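Local coordinates for ketosynthase (Streptomyces sp. MSC090213JE08, PDB 6KXD), which probably catalyses the condensation of a fatty acyl-[ACP] with malonyl-[ACP], releasing carbon dioxide and giving a 3-oxoacyl-[ACP] in ishigamide assembly, at residues E48-N53 against L207-G212; R65-V70 against Y81-A86; V166-A169 against N174-V177; S183-E188 against L285-V290; S299-G302 against A307-K310. All blocks are in the same frame, centred on the assembly; numbering follows the deposited sequence.

Contact 1: residues E48-N53 against L207-G212; sequences EGFGQN and LFKRFG
Phe50 and Lys209 bring their CA atoms to 7.7 Å, where an irregular loop passes the last turn of helix 202-210. Lys209 does most of the touching. Its CG stands opposite the backbone N (chi1 179°), and a bend at chi2 turns the rest of the chain toward the loop. The ammonium then meets two carbonyl oxygens. Lys209 NZ donates to Phe50 O at 3.1 Å, nearly along the C=O axis. It donates again to Gln52 OE1, also at 3.1 Å, in the plane of that amide carbonyl. Gln52 reaches the lysine with its chain extended beyond CG. The Phe50 ring turns its edge to the lysine, with CD1 4.3 Å from Lys209 CG. Two loop residues are thus held by one charged group. Lys209 also makes a cation-pi contact with Phe142 of the other chain of the dimer. Gly49 O accepts from Arg140 of that chain, while within its own chain the Phe50 ring meets Phe205 of helix 202-210. Behind Lys209, Gly212 N bonds to Lys209 O at 2.7 Å. With positive phi at Gly212 and two bonds back into the last turn, this is a Schellman motif, a common helix ending, placed here beside the subunit interface of a ketosynthase.

Contact 2: residues R65-V70 against Y81-A86; sequences RWIHHV and YAVAAA
Trp66 and Ile67 lay a loop of the thiolase-type N-terminal domain against helix 77-93. The contact is apolar and no hydrogen bond crosses it. The CA atoms of Trp66 and Ala84 are 4.9 Å apart, a spacing that suits a residue as small as alanine. Trp66 aims its CB at the helix, and that atom lies 3.5 Å from Ala84 CB. The indole itself then leads away. It meets the alanine methyl obliquely, with Trp66 CD1 also 3.5 Å from Ala84 CB. Trp66 CG sits beside its own backbone N (chi1 -38°), which carries the ring past the helix. Arg65 CB lies 3.4 Å above one face of the indole plane, toward the rim. Ile67 makes the second touch. Its CB does not point at the helix, but the CG1 branch comes closer and crosses the Val83 side chain at about a right angle. Val83 is shared with helix 147-156, where it touches Val151 and Glu155. The carboxylate of Glu155 takes the backbone N-H groups of His68, His69 and Val70. Trp66 O accepts from Arg87 NE, about one turn on from Ala84. Backbone bonds and apolar side chains therefore both fasten the loop to helices 77-93 and 147-156. At the Ile67 end, CG1 stands 3.8 Å from Val83 CG1 and 4.4 Å from Ala84 N.

Contact 3: residues V166-A169 against N174-V177; sequences VTTA and NYSV
Thr168 sits over one face of the Tyr175 ring. Its methyl makes a CH-pi contact, with CG2 3.8 Å from the ring centroid and 16° off the normal. Its hydroxyl lies on the same face toward the rim, with Thr168 OG1 3.2 Å from Tyr175 CD1. Thr168 OG1 stands between the backbone N and the carbonyl carbon (chi1 60°), a rotation that sets both branches over the ring. Val166 meets the root of the tyrosine, with Val166 CG1 3.7 Å from Tyr175 CB, the two side chains roughly perpendicular. Val166 CB also lies 3.7 Å from Ser176 OG, whose hydrogen bond goes to Ala172 O within the helix. Further out, Tyr175 OH bonds to Asn171 O of the other chain, which fixes the far end of the ring. A leucine in place of Tyr175 would probably leave Thr168 without a ring to cover and Asn171 O of the other chain without this donor. Strand 161-166 here turns into helix 172-185, with Ala169 at positive phi. This is the buried strand-turn-helix of the thiolase fold, which in ketosynthases carries the nucleophilic cysteine.

Contact 4: residues S183-E188 against L285-V290; sequences SIRSGE and LDDAGV
Arg185 NH1 donates to Asp287 OD1 at 2.8 Å, a salt bridge between the ends of two helices whose nearest CA atoms, those of the same residues, are 12.0 Å apart. The bond is fairly straight, 160° at the hydrogen. It meets OD1 on its syn side, a little out of the carboxylate plane, and the acceptor lies at the edge of the guanidinium near its plane. The two flat groups are turned 63° from each other, which goes with a single bond rather than a paired, coplanar bridge. Arg185 spans the gap with its chain extended from CG to NE, and the two side chains approach from opposite directions. Asp287 OD2 accepts from Tyr260 N and forms a salt bridge with Arg196 of the other chain. Arg7 donates to Asp287 O. With Arg185 and Arg196 of the other chain both paired to it, the carboxylate is probably held in its charged form. With Arg185 cut back to an alanine, Asp287 OD1 would probably lose its mate across the gap and the two helix ends their direct link. Both helices end close by. Ser186 OG accepts from Glu188 N, an ST turn, and donates to Ser183 O at 2.6 Å. Gly289 closes the other helix with a Schellman motif, Val290 N to Leu285 O at 3.1 Å. Helix 172-185 rests through Ile184 on strand 234-242. Helix 274-288 rests through Leu285 and Ala288 on strand 398-405, and Ala288 also touches strand 255-264.

Contact 5: residues S299-G302 against A307-K310; sequences SAHG and ANDK
His301 turns the edge of its ring to Asn308. Asn308 OD1 lies near the imidazole plane, 3.2 Å from His301 CD2, and ring and amide planes stand 80° apart. This is an oxygen set against a C-H edge, and it is not counted as a hydrogen bond. A chi1 of 178° swings the imidazole away from its own backbone N and out toward Asn308. The other end of the amide is well engaged. Asn308 ND2 donates to Asp309 OD1 at 2.8 Å, with 162° at the hydrogen. Asp309 OD1 lies close to the amide plane of Asn308 and is met at its anti lone pair. Asn308 ND2 also bonds to Glu312 OE2. These two acceptors settle which way round the amide sits, so its oxygen faces the ring. Gly302 N is 3.4 Å from Asn308 ND2, but both are donors and make no bond. Asp309 OD1 lies 3.5 Å from Gly302 CA and also accepts from Gly304 N. A CB on Gly302 would be crowded by Ala300 CB. His301 also touches Cys170. In ketosynthases a histidine of this HGTGT sequence is one of two that work with the cysteine, and the position here is consistent with that. The chemistry implies a second shell of amide and carboxylates that holds the turn and probably helps to set the His301 ring: the two carboxylate oxygens of Glu312 take the successive backbone N-H groups, OE1 that of His301 and OE2 that of Gly302.

Contacts 2, 3 and 5 are buried, while contacts 1 and 4 are only partly buried and lie toward the outside, on opposite sides of the chain's centre, about 41 Å apart between centres. The chemistry follows. Contact 2 is apolar, contact 3 sets a threonine on an aromatic face, and contact 5 is a polar network inside the protein. Contacts 1 and 4 each rely on one long basic side chain. Contacts 1, 3 and 4 also meet the other chain; contacts 2 and 5 do not. Contacts 3 and 4 share helix 172-185, and their centres are about 16 Å apart. Contacts 3 and 5 both join a strand's exit turn to the following helix.

Contact 1: residues E48-N53 against L207-G212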
# COMPACT_ATOMS: atom_id res chain seq x y z
N GLU A 48 -2.45 4.27 -30.38
CA GLU A 48 -1.68 4.82 -31.49
C GLU A 48 -0.22 4.97 -31.07
O GLU A 48 0.11 5.75 -30.18
CB GLU A 48 -2.21 6.21 -31.90
CG GLU A 48 -1.33 6.99 -32.87
CD GLU A 48 -1.59 8.49 -32.98
OE1 GLU A 48 -0.72 9.21 -33.52
OE2 GLU A 48 -2.67 8.95 -32.54
N GLY A 49 0.67 4.27 -31.77
CA GLY A 49 2.08 4.59 -31.69
C GLY A 49 2.84 3.54 -30.90
O GLY A 49 4.05 3.54 -30.92
N PHE A 50 2.11 2.68 -30.19
CA PHE A 50 2.70 1.63 -29.36
C PHE A 50 3.07 0.42 -30.21
O PHE A 50 3.73 -0.50 -29.71
CB PHE A 50 1.72 1.19 -28.26
CG PHE A 50 1.63 2.13 -27.09
CD1 PHE A 50 2.54 2.04 -26.06
CD2 PHE A 50 0.65 3.11 -27.01
CE1 PHE A 50 2.48 2.90 -24.98
CE2 PHE A 50 0.59 3.97 -25.93
CZ PHE A 50 1.53 3.89 -24.93
N GLY A 51 2.57 0.40 -31.46
CA GLY A 51 2.75 -0.70 -32.40
C GLY A 51 1.99 -1.93 -31.96
O GLY A 51 2.23 -3.01 -32.44
N GLN A 52 1.07 -1.76 -31.02
CA GLN A 52 0.52 -2.87 -30.25
C GLN A 52 -0.70 -2.37 -29.48
O GLN A 52 -0.73 -1.20 -29.15
CB GLN A 52 1.58 -3.33 -29.26
CG GLN A 52 1.56 -4.81 -28.98
CD GLN A 52 2.65 -5.08 -27.98
OE1 GLN A 52 3.79 -4.62 -28.14
NE2 GLN A 52 2.30 -5.82 -26.94
N ASN A 53 -1.74 -3.19 -29.32
CA ASN A 53 -2.99 -2.63 -28.75
C ASN A 53 -3.87 -3.70 -28.06
O ASN A 53 -5.08 -3.52 -27.94
CB ASN A 53 -3.80 -1.87 -29.81
CG ASN A 53 -4.70 -2.80 -30.59
OD1 ASN A 53 -4.34 -3.94 -30.83
ND2 ASN A 53 -5.91 -2.35 -30.89
N LEU A 207 5.06 1.58 -19.72
CA LEU A 207 6.13 1.06 -18.88
C LEU A 207 6.58 -0.31 -19.38
O LEU A 207 7.75 -0.47 -19.74
CB LEU A 207 5.63 1.04 -17.43
CG LEU A 207 6.34 0.14 -16.41
CD1 LEU A 207 7.77 -0.14 -16.75
CD2 LEU A 207 6.21 0.79 -15.03
N PHE A 208 5.65 -1.26 -19.49
CA PHE A 208 6.01 -2.63 -19.84
C PHE A 208 6.48 -2.69 -21.30
O PHE A 208 7.44 -3.38 -21.61
CB PHE A 208 4.89 -3.59 -19.48
CG PHE A 208 4.89 -3.82 -18.00
CD1 PHE A 208 5.80 -4.71 -17.43
CD2 PHE A 208 4.08 -3.07 -17.16
CE1 PHE A 208 5.82 -4.90 -16.06
CE2 PHE A 208 4.10 -3.27 -15.79
CZ PHE A 208 4.98 -4.18 -15.24
N LYS A 209 5.85 -1.89 -22.15
CA LYS A 209 6.31 -1.79 -23.54
C LYS A 209 7.79 -1.43 -23.54
O LYS A 209 8.62 -2.11 -24.13
CB LYS A 209 5.53 -0.73 -24.31
CG LYS A 209 5.95 -0.53 -25.75
CD LYS A 209 5.73 -1.73 -26.62
CE LYS A 209 6.42 -1.54 -27.97
NZ LYS A 209 5.94 -2.52 -28.97
N ARG A 210 8.11 -0.33 -22.87
CA ARG A 210 9.46 0.21 -22.90
C ARG A 210 10.47 -0.76 -22.28
O ARG A 210 11.64 -0.73 -22.66
CB ARG A 210 9.58 1.56 -22.20
CG ARG A 210 10.96 2.17 -22.33
CD ARG A 210 11.49 2.18 -23.75
NE ARG A 210 12.77 2.82 -23.79
CZ ARG A 210 13.92 2.20 -23.60
NH1 ARG A 210 13.94 0.89 -23.39
NH2 ARG A 210 15.05 2.88 -23.60
N PHE A 211 10.03 -1.58 -21.33
CA PHE A 211 10.83 -2.65 -20.76
C PHE A 211 11.02 -3.82 -21.74
O PHE A 211 11.82 -4.71 -21.45
CB PHE A 211 10.18 -3.12 -19.46
CG PHE A 211 10.83 -2.56 -18.22
CD1 PHE A 211 11.45 -1.32 -18.24
CD2 PHE A 211 10.85 -3.29 -17.04
CE1 PHE A 211 12.08 -0.82 -17.11
CE2 PHE A 211 11.47 -2.79 -15.91
CZ PHE A 211 12.08 -1.55 -15.95
N GLY A 212 10.31 -3.84 -22.87
CA GLY A 212 10.31 -5.00 -23.78
C GLY A 212 9.69 -6.22 -23.12
O GLY A 212 9.96 -7.34 -23.50

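Contact 2: residues R65-V70 against Y81-A86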
# COMPACT_ATOMS: atom_id res chain seq x y z
N ARG A 65 -24.62 -2.13 -11.40
CA ARG A 65 -24.99 -3.41 -10.81
C ARG A 65 -24.57 -3.46 -9.34
O ARG A 65 -25.20 -4.14 -8.54
CB ARG A 65 -24.40 -4.58 -11.61
CG ARG A 65 -25.21 -4.98 -12.83
CD ARG A 65 -24.76 -6.26 -13.53
NE ARG A 65 -24.69 -7.48 -12.71
CZ ARG A 65 -25.70 -8.05 -12.03
NH1 ARG A 65 -26.68 -7.32 -11.51
NH2 ARG A 65 -25.72 -9.36 -11.85
N TRP A 66 -23.52 -2.71 -8.96
CA TRP A 66 -22.79 -2.95 -7.72
C TRP A 66 -22.77 -1.73 -6.81
O TRP A 66 -22.77 -1.86 -5.56
CB TRP A 66 -21.36 -3.35 -8.07
CG TRP A 66 -21.29 -4.23 -9.29
CD1 TRP A 66 -20.86 -3.90 -10.54
CD2 TRP A 66 -21.68 -5.60 -9.34
NE1 TRP A 66 -20.92 -4.98 -11.38
CE2 TRP A 66 -21.45 -6.03 -10.67
CE3 TRP A 66 -22.20 -6.50 -8.41
CZ2 TRP A 66 -21.71 -7.34 -11.07
CZ3 TRP A 66 -22.48 -7.78 -8.81
CH2 TRP A 66 -22.25 -8.19 -10.13
N ILE A 67 -22.68 -0.55 -7.44
CA ILE A 67 -22.40 0.69 -6.76
C ILE A 67 -23.69 1.49 -6.65
O ILE A 67 -24.33 1.78 -7.66
CB ILE A 67 -21.30 1.48 -7.46
CG1 ILE A 67 -20.04 0.63 -7.59
CG2 ILE A 67 -21.01 2.77 -6.72
CD1 ILE A 67 -18.96 1.27 -8.40
N HIS A 68 -24.03 1.81 -5.40
CA HIS A 68 -25.34 2.39 -5.08
C HIS A 68 -25.21 3.78 -4.46
O HIS A 68 -26.11 4.65 -4.68
CB HIS A 68 -26.09 1.45 -4.15
CG HIS A 68 -26.50 0.18 -4.81
ND1 HIS A 68 -27.64 0.09 -5.59
CD2 HIS A 68 -25.96 -1.05 -4.77
CE1 HIS A 68 -27.75 -1.13 -6.05
NE2 HIS A 68 -26.74 -1.85 -5.56
N HIS A 69 -24.17 3.98 -3.64
CA HIS A 69 -24.10 5.08 -2.72
C HIS A 69 -23.06 6.09 -3.13
O HIS A 69 -23.27 7.22 -2.96
CB HIS A 69 -23.79 4.61 -1.30
CG HIS A 69 -24.87 3.77 -0.75
ND1 HIS A 69 -24.65 2.56 -0.13
CD2 HIS A 69 -26.20 3.98 -0.75
CE1 HIS A 69 -25.81 2.07 0.25
NE2 HIS A 69 -26.77 2.91 -0.15
N VAL A 70 -21.89 5.62 -3.59
CA VAL A 70 -20.82 6.49 -3.88
C VAL A 70 -21.03 7.00 -5.30
O VAL A 70 -21.13 6.20 -6.22
CB VAL A 70 -19.48 5.73 -3.76
CG1 VAL A 70 -18.34 6.64 -4.17
CG2 VAL A 70 -19.28 5.21 -2.35
N TYR A 81 -13.84 -0.72 -9.66
CA TYR A 81 -13.72 -2.13 -9.59
C TYR A 81 -13.64 -2.63 -8.15
O TYR A 81 -14.22 -3.69 -7.80
CB TYR A 81 -12.47 -2.61 -10.32
CG TYR A 81 -12.44 -2.42 -11.81
CD1 TYR A 81 -13.60 -2.27 -12.56
CD2 TYR A 81 -11.25 -2.49 -12.51
CE1 TYR A 81 -13.55 -2.12 -13.93
CE2 TYR A 81 -11.19 -2.36 -13.89
CZ TYR A 81 -12.36 -2.20 -14.60
OH TYR A 81 -12.38 -2.05 -15.96
N ALA A 82 -12.93 -1.86 -7.31
CA ALA A 82 -12.70 -2.28 -5.96
C ALA A 82 -14.04 -2.38 -5.22
O ALA A 82 -14.36 -3.38 -4.55
CB ALA A 82 -11.81 -1.28 -5.28
N VAL A 83 -14.83 -1.32 -5.43
CA VAL A 83 -16.13 -1.17 -4.74
C VAL A 83 -17.07 -2.27 -5.24
O VAL A 83 -17.73 -2.94 -4.44
CB VAL A 83 -16.71 0.24 -4.95
CG1 VAL A 83 -18.11 0.36 -4.38
CG2 VAL A 83 -15.86 1.34 -4.34
N ALA A 84 -17.13 -2.47 -6.57
CA ALA A 84 -17.97 -3.54 -7.13
C ALA A 84 -17.58 -4.91 -6.57
O ALA A 84 -18.44 -5.64 -6.12
CB ALA A 84 -17.93 -3.47 -8.64
N ALA A 85 -16.28 -5.28 -6.57
CA ALA A 85 -15.87 -6.52 -6.06
C ALA A 85 -16.18 -6.63 -4.56
O ALA A 85 -16.48 -7.73 -4.07
CB ALA A 85 -14.39 -6.75 -6.32
N ALA A 86 -16.03 -5.52 -3.83
CA ALA A 86 -16.32 -5.53 -2.42
C ALA A 86 -17.80 -5.85 -2.20
O ALA A 86 -18.10 -6.69 -1.35
CB ALA A 86 -15.97 -4.21 -1.81

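Contact 3: residues V166-A169 against N174-V177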
# COMPACT_ATOMS: atom_id res chain seq x y z
N VAL A 166 -2.66 -0.90 0.21
CA VAL A 166 -1.32 -1.40 0.18
C VAL A 166 -0.79 -1.24 -1.26
O VAL A 166 -1.33 -1.77 -2.23
CB VAL A 166 -1.26 -2.83 0.70
CG1 VAL A 166 0.16 -3.36 0.59
CG2 VAL A 166 -1.75 -2.89 2.16
N THR A 167 0.30 -0.52 -1.40
CA THR A 167 0.82 -0.17 -2.72
C THR A 167 2.13 -0.95 -2.95
O THR A 167 3.14 -0.35 -3.13
CB THR A 167 1.03 1.33 -2.86
OG1 THR A 167 1.98 1.79 -1.90
CG2 THR A 167 -0.28 2.09 -2.69
N THR A 168 2.04 -2.27 -2.86
CA THR A 168 3.17 -3.15 -3.11
C THR A 168 2.97 -3.85 -4.46
O THR A 168 3.30 -5.06 -4.65
CB THR A 168 3.38 -4.09 -1.93
OG1 THR A 168 2.20 -4.88 -1.76
CG2 THR A 168 3.71 -3.38 -0.63
N ALA A 169 2.30 -3.13 -5.36
CA ALA A 169 2.17 -3.53 -6.77
C ALA A 169 1.63 -4.96 -6.94
O ALA A 169 0.54 -5.30 -6.45
CB ALA A 169 3.48 -3.26 -7.45
N ASN A 174 -1.89 -10.13 -1.99
CA ASN A 174 -1.42 -11.05 -1.00
C ASN A 174 -1.03 -10.31 0.28
O ASN A 174 -1.30 -10.78 1.38
CB ASN A 174 -0.21 -11.84 -1.50
CG ASN A 174 -0.58 -13.14 -2.17
OD1 ASN A 174 -1.76 -13.49 -2.22
ND2 ASN A 174 0.42 -13.80 -2.76
N TYR A 175 -0.38 -9.15 0.13
CA TYR A 175 -0.08 -8.33 1.32
C TYR A 175 -1.36 -8.01 2.07
O TYR A 175 -1.41 -8.03 3.32
CB TYR A 175 0.55 -7.00 0.98
CG TYR A 175 2.04 -7.02 0.80
CD1 TYR A 175 2.62 -7.64 -0.29
CD2 TYR A 175 2.85 -6.38 1.71
CE1 TYR A 175 3.99 -7.61 -0.46
CE2 TYR A 175 4.21 -6.32 1.54
CZ TYR A 175 4.79 -6.94 0.45
OH TYR A 175 6.15 -6.87 0.33
N SER A 176 -2.39 -7.67 1.29
CA SER A 176 -3.65 -7.19 1.86
C SER A 176 -4.36 -8.33 2.59
O SER A 176 -4.88 -8.13 3.68
CB SER A 176 -4.51 -6.57 0.76
OG SER A 176 -3.93 -5.37 0.27
N VAL A 177 -4.42 -9.53 1.98
CA VAL A 177 -5.02 -10.69 2.58
C VAL A 177 -4.26 -11.03 3.86
O VAL A 177 -4.86 -11.30 4.89
CB VAL A 177 -5.06 -11.88 1.59
CG1 VAL A 177 -5.47 -13.16 2.29
CG2 VAL A 177 -5.97 -11.64 0.40

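Contact 4: residues S183-E188 against L285-V290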
# COMPACT_ATOMS: atom_id res chain seq x y z
N SER A 183 -4.68 -9.03 11.13
CA SER A 183 -5.55 -8.16 11.85
C SER A 183 -6.59 -8.98 12.62
O SER A 183 -6.89 -8.68 13.79
CB SER A 183 -6.18 -7.12 10.95
OG SER A 183 -5.19 -6.23 10.42
N ILE A 184 -7.12 -10.01 11.96
CA ILE A 184 -8.09 -10.91 12.63
C ILE A 184 -7.37 -11.75 13.69
O ILE A 184 -7.87 -11.90 14.81
CB ILE A 184 -8.86 -11.76 11.61
CG1 ILE A 184 -9.77 -10.86 10.77
CG2 ILE A 184 -9.67 -12.84 12.31
CD1 ILE A 184 -10.30 -11.51 9.52
N ARG A 185 -6.18 -12.25 13.38
CA ARG A 185 -5.46 -13.11 14.33
C ARG A 185 -5.19 -12.35 15.64
O ARG A 185 -5.22 -12.96 16.70
CB ARG A 185 -4.12 -13.61 13.79
CG ARG A 185 -4.24 -14.86 12.93
CD ARG A 185 -2.84 -15.19 12.44
NE ARG A 185 -2.78 -16.44 11.72
CZ ARG A 185 -1.71 -16.85 11.06
NH1 ARG A 185 -0.52 -16.31 11.31
NH2 ARG A 185 -1.84 -17.79 10.15
N SER A 186 -4.98 -11.03 15.53
CA SER A 186 -4.69 -10.15 16.67
C SER A 186 -5.87 -10.03 17.63
O SER A 186 -5.71 -9.47 18.72
CB SER A 186 -4.31 -8.78 16.21
OG SER A 186 -5.46 -8.05 15.82
N GLY A 187 -7.06 -10.39 17.15
CA GLY A 187 -8.25 -10.34 17.88
C GLY A 187 -8.94 -9.00 17.79
O GLY A 187 -10.05 -8.86 18.24
N GLU A 188 -8.29 -8.01 17.19
CA GLU A 188 -8.81 -6.64 17.21
C GLU A 188 -10.01 -6.44 16.28
O GLU A 188 -10.79 -5.51 16.47
CB GLU A 188 -7.68 -5.67 16.88
CG GLU A 188 -6.70 -5.52 18.03
CD GLU A 188 -5.37 -4.89 17.65
OE1 GLU A 188 -5.31 -4.21 16.61
OE2 GLU A 188 -4.40 -5.09 18.41
N LEU A 285 5.16 -21.02 4.51
CA LEU A 285 4.94 -22.40 4.96
C LEU A 285 5.05 -22.46 6.49
O LEU A 285 4.25 -23.09 7.15
CB LEU A 285 5.92 -23.32 4.25
CG LEU A 285 5.85 -23.34 2.72
CD1 LEU A 285 6.98 -24.18 2.15
CD2 LEU A 285 4.52 -23.84 2.21
N ASP A 286 6.03 -21.75 7.07
CA ASP A 286 6.24 -21.74 8.50
C ASP A 286 5.05 -21.09 9.20
O ASP A 286 4.59 -21.58 10.22
CB ASP A 286 7.54 -21.06 8.91
CG ASP A 286 7.79 -21.18 10.41
OD1 ASP A 286 8.00 -22.32 10.89
OD2 ASP A 286 7.72 -20.14 11.10
N ASP A 287 4.53 -20.00 8.63
CA ASP A 287 3.40 -19.33 9.22
C ASP A 287 2.15 -20.21 9.13
O ASP A 287 1.35 -20.19 10.02
CB ASP A 287 3.09 -18.00 8.52
CG ASP A 287 2.03 -17.19 9.22
OD1 ASP A 287 2.04 -17.19 10.47
OD2 ASP A 287 1.21 -16.57 8.54
N ALA A 288 2.01 -20.89 7.99
CA ALA A 288 0.88 -21.76 7.68
C ALA A 288 0.97 -23.04 8.54
O ALA A 288 -0.04 -23.62 8.89
CB ALA A 288 0.87 -22.08 6.21
N GLY A 289 2.20 -23.41 8.90
CA GLY A 289 2.44 -24.61 9.71
C GLY A 289 2.27 -25.84 8.84
O GLY A 289 1.68 -26.81 9.24
N VAL A 290 2.84 -25.75 7.64
CA VAL A 290 2.57 -26.59 6.51
C VAL A 290 3.93 -27.01 5.92
O VAL A 290 4.83 -26.17 5.83
CB VAL A 290 1.70 -25.82 5.50
CG1 VAL A 290 1.88 -26.28 4.07
CG2 VAL A 290 0.23 -25.84 5.89

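Contact 5: residues S299-G302 against A307-K310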
# COMPACT_ATOMS: atom_id res chain seq x y z
N SER A 299 0.08 -21.48 -7.12
CA SER A 299 -0.32 -20.43 -8.03
C SER A 299 0.85 -19.44 -8.11
O SER A 299 1.13 -18.68 -7.15
CB SER A 299 -1.59 -19.73 -7.55
OG SER A 299 -1.82 -18.55 -8.31
N ALA A 300 1.57 -19.52 -9.22
CA ALA A 300 2.81 -18.83 -9.44
C ALA A 300 2.54 -17.35 -9.70
O ALA A 300 1.49 -17.00 -10.20
CB ALA A 300 3.55 -19.44 -10.59
N HIS A 301 3.51 -16.51 -9.35
CA HIS A 301 3.52 -15.12 -9.80
C HIS A 301 3.51 -15.12 -11.32
O HIS A 301 2.77 -14.36 -11.97
CB HIS A 301 4.74 -14.38 -9.24
CG HIS A 301 4.81 -12.96 -9.72
ND1 HIS A 301 3.79 -12.05 -9.51
CD2 HIS A 301 5.79 -12.30 -10.34
CE1 HIS A 301 4.16 -10.91 -10.06
NE2 HIS A 301 5.37 -11.03 -10.54
N GLY A 302 4.34 -15.99 -11.90
CA GLY A 302 4.24 -16.42 -13.33
C GLY A 302 3.67 -15.38 -14.26
O GLY A 302 2.55 -15.54 -14.75
N ALA A 307 12.88 -13.28 -17.30
CA ALA A 307 13.48 -13.24 -15.96
C ALA A 307 12.55 -13.88 -14.93
O ALA A 307 12.98 -14.76 -14.16
CB ALA A 307 13.85 -11.82 -15.57
N ASN A 308 11.27 -13.48 -14.90
CA ASN A 308 10.46 -13.82 -13.78
C ASN A 308 10.37 -15.34 -13.68
O ASN A 308 10.54 -15.89 -12.61
CB ASN A 308 9.01 -13.32 -13.78
CG ASN A 308 8.25 -13.92 -12.62
OD1 ASN A 308 8.49 -13.56 -11.46
ND2 ASN A 308 7.39 -14.91 -12.88
N ASP A 309 10.04 -15.98 -14.81
CA ASP A 309 9.58 -17.34 -14.77
C ASP A 309 10.79 -18.22 -14.41
O ASP A 309 10.67 -19.13 -13.61
CB ASP A 309 8.82 -17.68 -16.06
CG ASP A 309 7.52 -16.89 -16.29
OD1 ASP A 309 7.06 -16.18 -15.37
OD2 ASP A 309 6.97 -16.99 -17.38
N LYS A 310 11.98 -17.89 -14.92
CA LYS A 310 13.15 -18.74 -14.63
C LYS A 310 13.56 -18.54 -13.17
O LYS A 310 13.82 -19.50 -12.44
CB LYS A 310 14.28 -18.54 -15.65
CG LYS A 310 14.87 -17.15 -15.74
CD LYS A 310 16.26 -17.09 -16.38
CE LYS A 310 16.99 -15.80 -16.04
NZ LYS A 310 18.11 -15.53 -16.98